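Local coordinates for sulfate transporter sulfate transporter family protein (Wolinella succinogenes, PDB 3OIR) that probably transports sulfate across the membrane as a SulP-type transporter, this chain being its STAS domain, at residues 24-29 with 54-59. Sequence-based numbering, arbitrary orientation. Where two conformers were deposited one is given.
With FMT (formic acid), chain C.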
ATOM      1  N   VAL A  24      10.568   7.003   0.768  1.00 20.12           N
ATOM      2  CA  VAL A  24       9.451   6.185   0.330  1.00 19.18           C
ATOM      3  C   VAL A  24       9.766   4.766   0.822  1.00 19.32           C
ATOM      4  O   VAL A  24      10.848   4.231   0.543  1.00 19.40           O
ATOM      5  CB  VAL A  24       9.331   6.185  -1.195  1.00 18.84           C
ATOM      6  CG1 VAL A  24       8.195   5.263  -1.651  1.00 20.48           C
ATOM      7  CG2 VAL A  24       9.067   7.623  -1.713  1.00 19.33           C
ATOM      8  N   GLU A  25       8.854   4.190   1.590  1.00 19.08           N
ATOM      9  CA  GLU A  25       8.997   2.803   2.004  1.00 18.95           C
ATOM     10  C   GLU A  25       8.021   1.992   1.162  1.00 18.14           C
ATOM     11  O   GLU A  25       6.968   2.497   0.752  1.00 17.34           O
ATOM     12  CB  GLU A  25       8.657   2.647   3.484  1.00 20.07           C
ATOM     13  CG  GLU A  25       8.904   1.218   4.015  1.00 21.97           C
ATOM     14  CD  GLU A  25      10.339   0.745   3.787  1.00 23.33           C
ATOM     15  OE1 GLU A  25      11.179   1.114   4.626  1.00 24.76           O
ATOM     16  OE2 GLU A  25      10.611  -0.006   2.798  1.00 21.72           O
ATOM     17  N   ILE A  26       8.401   0.755   0.893  1.00 16.83           N
ATOM     18  CA  ILE A  26       7.618  -0.164   0.098  1.00 16.18           C
ATOM     19  C   ILE A  26       7.463  -1.500   0.827  1.00 14.97           C
ATOM     20  O   ILE A  26       8.424  -2.047   1.402  1.00 15.39           O
ATOM     21  CB  ILE A  26       8.246  -0.410  -1.261  1.00 16.74           C
ATOM     22  CG1 ILE A  26       8.402   0.942  -1.995  1.00 18.94           C
ATOM     23  CG2 ILE A  26       7.380  -1.400  -2.026  1.00 16.81           C
ATOM     24  CD1 ILE A  26       9.301   0.930  -3.099  1.00 19.47           C
ATOM     25  N   TYR A  27       6.242  -1.996   0.819  1.00 13.66           N
ATOM     26  CA  TYR A  27       5.898  -3.263   1.475  1.00 14.18           C
ATOM     27  C   TYR A  27       5.120  -4.088   0.450  1.00 14.92           C
ATOM     28  O   TYR A  27       4.088  -3.623  -0.072  1.00 15.53           O
ATOM     29  CB  TYR A  27       5.031  -2.990   2.719  1.00 13.49           C
ATOM     30  CG  TYR A  27       4.757  -4.217   3.598  1.00 14.08           C
ATOM     31  CD1 TYR A  27       5.439  -4.407   4.793  1.00 14.75           C
ATOM     32  CD2 TYR A  27       3.822  -5.187   3.217  1.00 15.98           C
ATOM     33  CE1 TYR A  27       5.195  -5.526   5.597  1.00 17.26           C
ATOM     34  CE2 TYR A  27       3.582  -6.312   4.003  1.00 15.98           C
ATOM     35  CZ  TYR A  27       4.276  -6.476   5.186  1.00 16.64           C
ATOM     36  OH  TYR A  27       4.040  -7.581   5.969  1.00 18.52           O
ATOM     37  N   GLU A  28       5.616  -5.288   0.157  0.50 14.91           N
ATOM     38  CA  GLU A  28       4.977  -6.171  -0.820  0.50 14.94           C
ATOM     39  C   GLU A  28       4.231  -7.313  -0.096  0.50 14.91           C
ATOM     40  O   GLU A  28       4.805  -8.009   0.753  0.50 13.86           O
ATOM     41  CB  GLU A  28       6.013  -6.702  -1.818  0.50 15.23           C
ATOM     42  CG  GLU A  28       5.418  -7.272  -3.132  0.50 16.60           C
ATOM     43  CD  GLU A  28       6.386  -8.197  -3.856  0.50 17.89           C
ATOM     44  OE1 GLU A  28       7.378  -8.619  -3.239  0.50 19.57           O
ATOM     45  OE2 GLU A  28       6.166  -8.511  -5.040  0.50 17.53           O
ATOM     46  N   ILE A  29       2.946  -7.469  -0.415  1.00 14.77           N
ATOM     47  CA  ILE A  29       2.124  -8.536   0.160  1.00 15.80           C
ATOM     48  C   ILE A  29       2.270  -9.812  -0.660  1.00 17.18           C
ATOM     49  O   ILE A  29       2.233  -9.811  -1.908  1.00 16.69           O
ATOM     50  CB  ILE A  29       0.646  -8.128   0.275  1.00 15.12           C
ATOM     51  CG1 ILE A  29       0.498  -6.952   1.252  1.00 16.30           C
ATOM     52  CG2 ILE A  29      -0.201  -9.303   0.824  1.00 14.93           C
ATOM     53  CD1 ILE A  29      -0.846  -6.268   1.072  1.00 21.30           C
ATOM     54  N   VAL A  54       6.178   8.581   2.385  1.00 20.18           N
ATOM     55  CA  VAL A  54       5.228   7.853   1.523  1.00 18.62           C
ATOM     56  C   VAL A  54       5.441   6.367   1.782  1.00 18.15           C
ATOM     57  O   VAL A  54       6.591   5.912   1.889  1.00 18.62           O
ATOM     58  CB  VAL A  54       5.432   8.163  -0.008  1.00 17.89           C
ATOM     59  CG1 VAL A  54       4.375   7.442  -0.873  1.00 17.81           C
ATOM     60  CG2 VAL A  54       5.393   9.669  -0.301  1.00 17.89           C
ATOM     61  N   PHE A  55       4.335   5.623   1.901  1.00 16.87           N
ATOM     62  CA  PHE A  55       4.372   4.193   2.093  1.00 16.18           C
ATOM     63  C   PHE A  55       3.568   3.571   0.962  1.00 15.34           C
ATOM     64  O   PHE A  55       2.373   3.891   0.801  1.00 14.74           O
ATOM     65  CB  PHE A  55       3.761   3.831   3.466  1.00 16.72           C
ATOM     66  CG  PHE A  55       4.005   2.406   3.880  1.00 18.38           C
ATOM     67  CD1 PHE A  55       4.996   2.113   4.821  1.00 18.90           C
ATOM     68  CD2 PHE A  55       3.283   1.361   3.309  1.00 19.04           C
ATOM     69  CE1 PHE A  55       5.277   0.801   5.212  1.00 19.13           C
ATOM     70  CE2 PHE A  55       3.537   0.017   3.689  1.00 21.50           C
ATOM     71  CZ  PHE A  55       4.535  -0.263   4.652  1.00 18.83           C
ATOM     72  N   ILE A  56       4.217   2.732   0.142  1.00 14.80           N
ATOM     73  CA  ILE A  56       3.549   2.063  -0.960  1.00 14.13           C
ATOM     74  C   ILE A  56       3.353   0.594  -0.582  1.00 14.31           C
ATOM     75  O   ILE A  56       4.330  -0.137  -0.309  1.00 13.63           O
ATOM     76  CB  ILE A  56       4.357   2.117  -2.288  1.00 14.21           C
ATOM     77  CG1 ILE A  56       4.734   3.573  -2.673  1.00 14.99           C
ATOM     78  CG2 ILE A  56       3.519   1.416  -3.423  1.00 13.15           C
ATOM     79  CD1 ILE A  56       5.540   3.714  -4.004  1.00 15.20           C
ATOM     80  N   LEU A  57       2.088   0.182  -0.553  1.00 13.82           N
ATOM     81  CA  LEU A  57       1.724  -1.190  -0.332  1.00 14.88           C
ATOM     82  C   LEU A  57       1.505  -1.835  -1.715  1.00 14.51           C
ATOM     83  O   LEU A  57       0.551  -1.473  -2.444  1.00 14.37           O
ATOM     84  CB  LEU A  57       0.431  -1.201   0.496  1.00 15.50           C
ATOM     85  CG  LEU A  57      -0.004  -2.434   1.268  1.00 18.87           C
ATOM     86  CD1 LEU A  57       1.073  -2.928   2.260  1.00 19.28           C
ATOM     87  CD2 LEU A  57      -1.346  -2.132   2.010  1.00 22.07           C
ATOM     88  N   ARG A  58       2.376  -2.775  -2.071  1.00 13.73           N
ATOM     89  CA  ARG A  58       2.337  -3.431  -3.355  1.00 14.29           C
ATOM     90  C   ARG A  58       1.391  -4.583  -3.270  1.00 14.18           C
ATOM     91  O   ARG A  58       1.593  -5.520  -2.459  1.00 15.13           O
ATOM     92  CB  ARG A  58       3.717  -3.942  -3.786  1.00 13.39           C
ATOM     93  CG  ARG A  58       4.681  -2.771  -4.081  1.00 13.37           C
ATOM     94  CD  ARG A  58       5.873  -3.234  -4.872  1.00 13.33           C
ATOM     95  NE  ARG A  58       5.475  -3.651  -6.213  1.00 14.77           N
ATOM     96  CZ  ARG A  58       6.313  -4.044  -7.174  1.00 16.63           C
ATOM     97  NH1 ARG A  58       7.638  -4.078  -6.969  1.00 17.19           N
ATOM     98  NH2 ARG A  58       5.813  -4.390  -8.360  1.00 17.05           N
HETATM   99  N   MSE A  59       0.368  -4.538  -4.103  0.50 13.62           N
HETATM  100  CA  MSE A  59      -0.728  -5.505  -3.992  0.50 13.42           C
HETATM  101  C   MSE A  59      -0.947  -6.214  -5.306  0.50 13.99           C
HETATM  102  O   MSE A  59      -2.059  -6.664  -5.585  0.50 13.89           O
HETATM  103  CB  MSE A  59      -2.027  -4.816  -3.538  0.50 12.73           C
HETATM  104  CG  MSE A  59      -1.860  -3.835  -2.368  0.50 11.02           C
HETATM  105 SE   MSE A  59      -3.584  -3.177  -1.716  0.35  5.22          SE
HETATM  106  CE  MSE A  59      -4.182  -4.748  -0.657  0.50  7.93           C
TER
HETATM  107  C   FMT C 601       3.376 -10.017   3.580  1.00 16.97           C
HETATM  108  O1  FMT C 601       2.954 -10.967   2.939  1.00 16.92           O
HETATM  109  O2  FMT C 601       3.159  -9.841   4.777  1.00 17.68           O
HETATM  110  O   HOH W   1       1.610  -7.998  -3.768  1.00 19.55           O
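The parallel pairing of strands 24-28 and 54-58 builds one side of the STAS-domain sheet: 54-58 lies in the middle, 86-90 flanks it beyond, and the strand axes, 4.7 Å apart, diverge by 18°. The register is set by E25 and Y27, each of which donates its N-H to one residue and accepts from the residue two further on. Thus E25 N meets V54 O while E25 O takes I56 N, and Y27 N to I56 O (2.9 Å) is matched by R58 N to Y27 O (2.8 Å, 169° at the hydrogen). I29 N extends the series to R58 O.

On the face of E25, F55, Y27 and L57, the CB of Y27 presses on F55 CZ at 3.4 Å. With CG anti to the backbone N (chi1 -172°), the side chain runs alongside F55 and brings CD2 beside L57 CD1, 3.7 Å away, while its hydroxyl donates to O2 of a bound formic acid, probably from the crystallisation liquor, that R40 NE and N30 N also bind. Replacing Y27 by an alanine would keep the CB contact but is likely to leave L57 CD1 without its aromatic neighbour and the formic acid without one of its donors.

The other face carries V24, I26, I56 and R58, with helix 118-130 packed over V24 and I56. I26 CG2 rests against the aliphatic part of R58, 3.7 Å from CG, whereas the guanidinium turns to T15 and D13; E28 instead pairs with R60 and R61. At the C-terminal ends of the strands, one water donates to both I29 O (2.7 Å) and R58 O, which therefore accepts from the water and from I29 N.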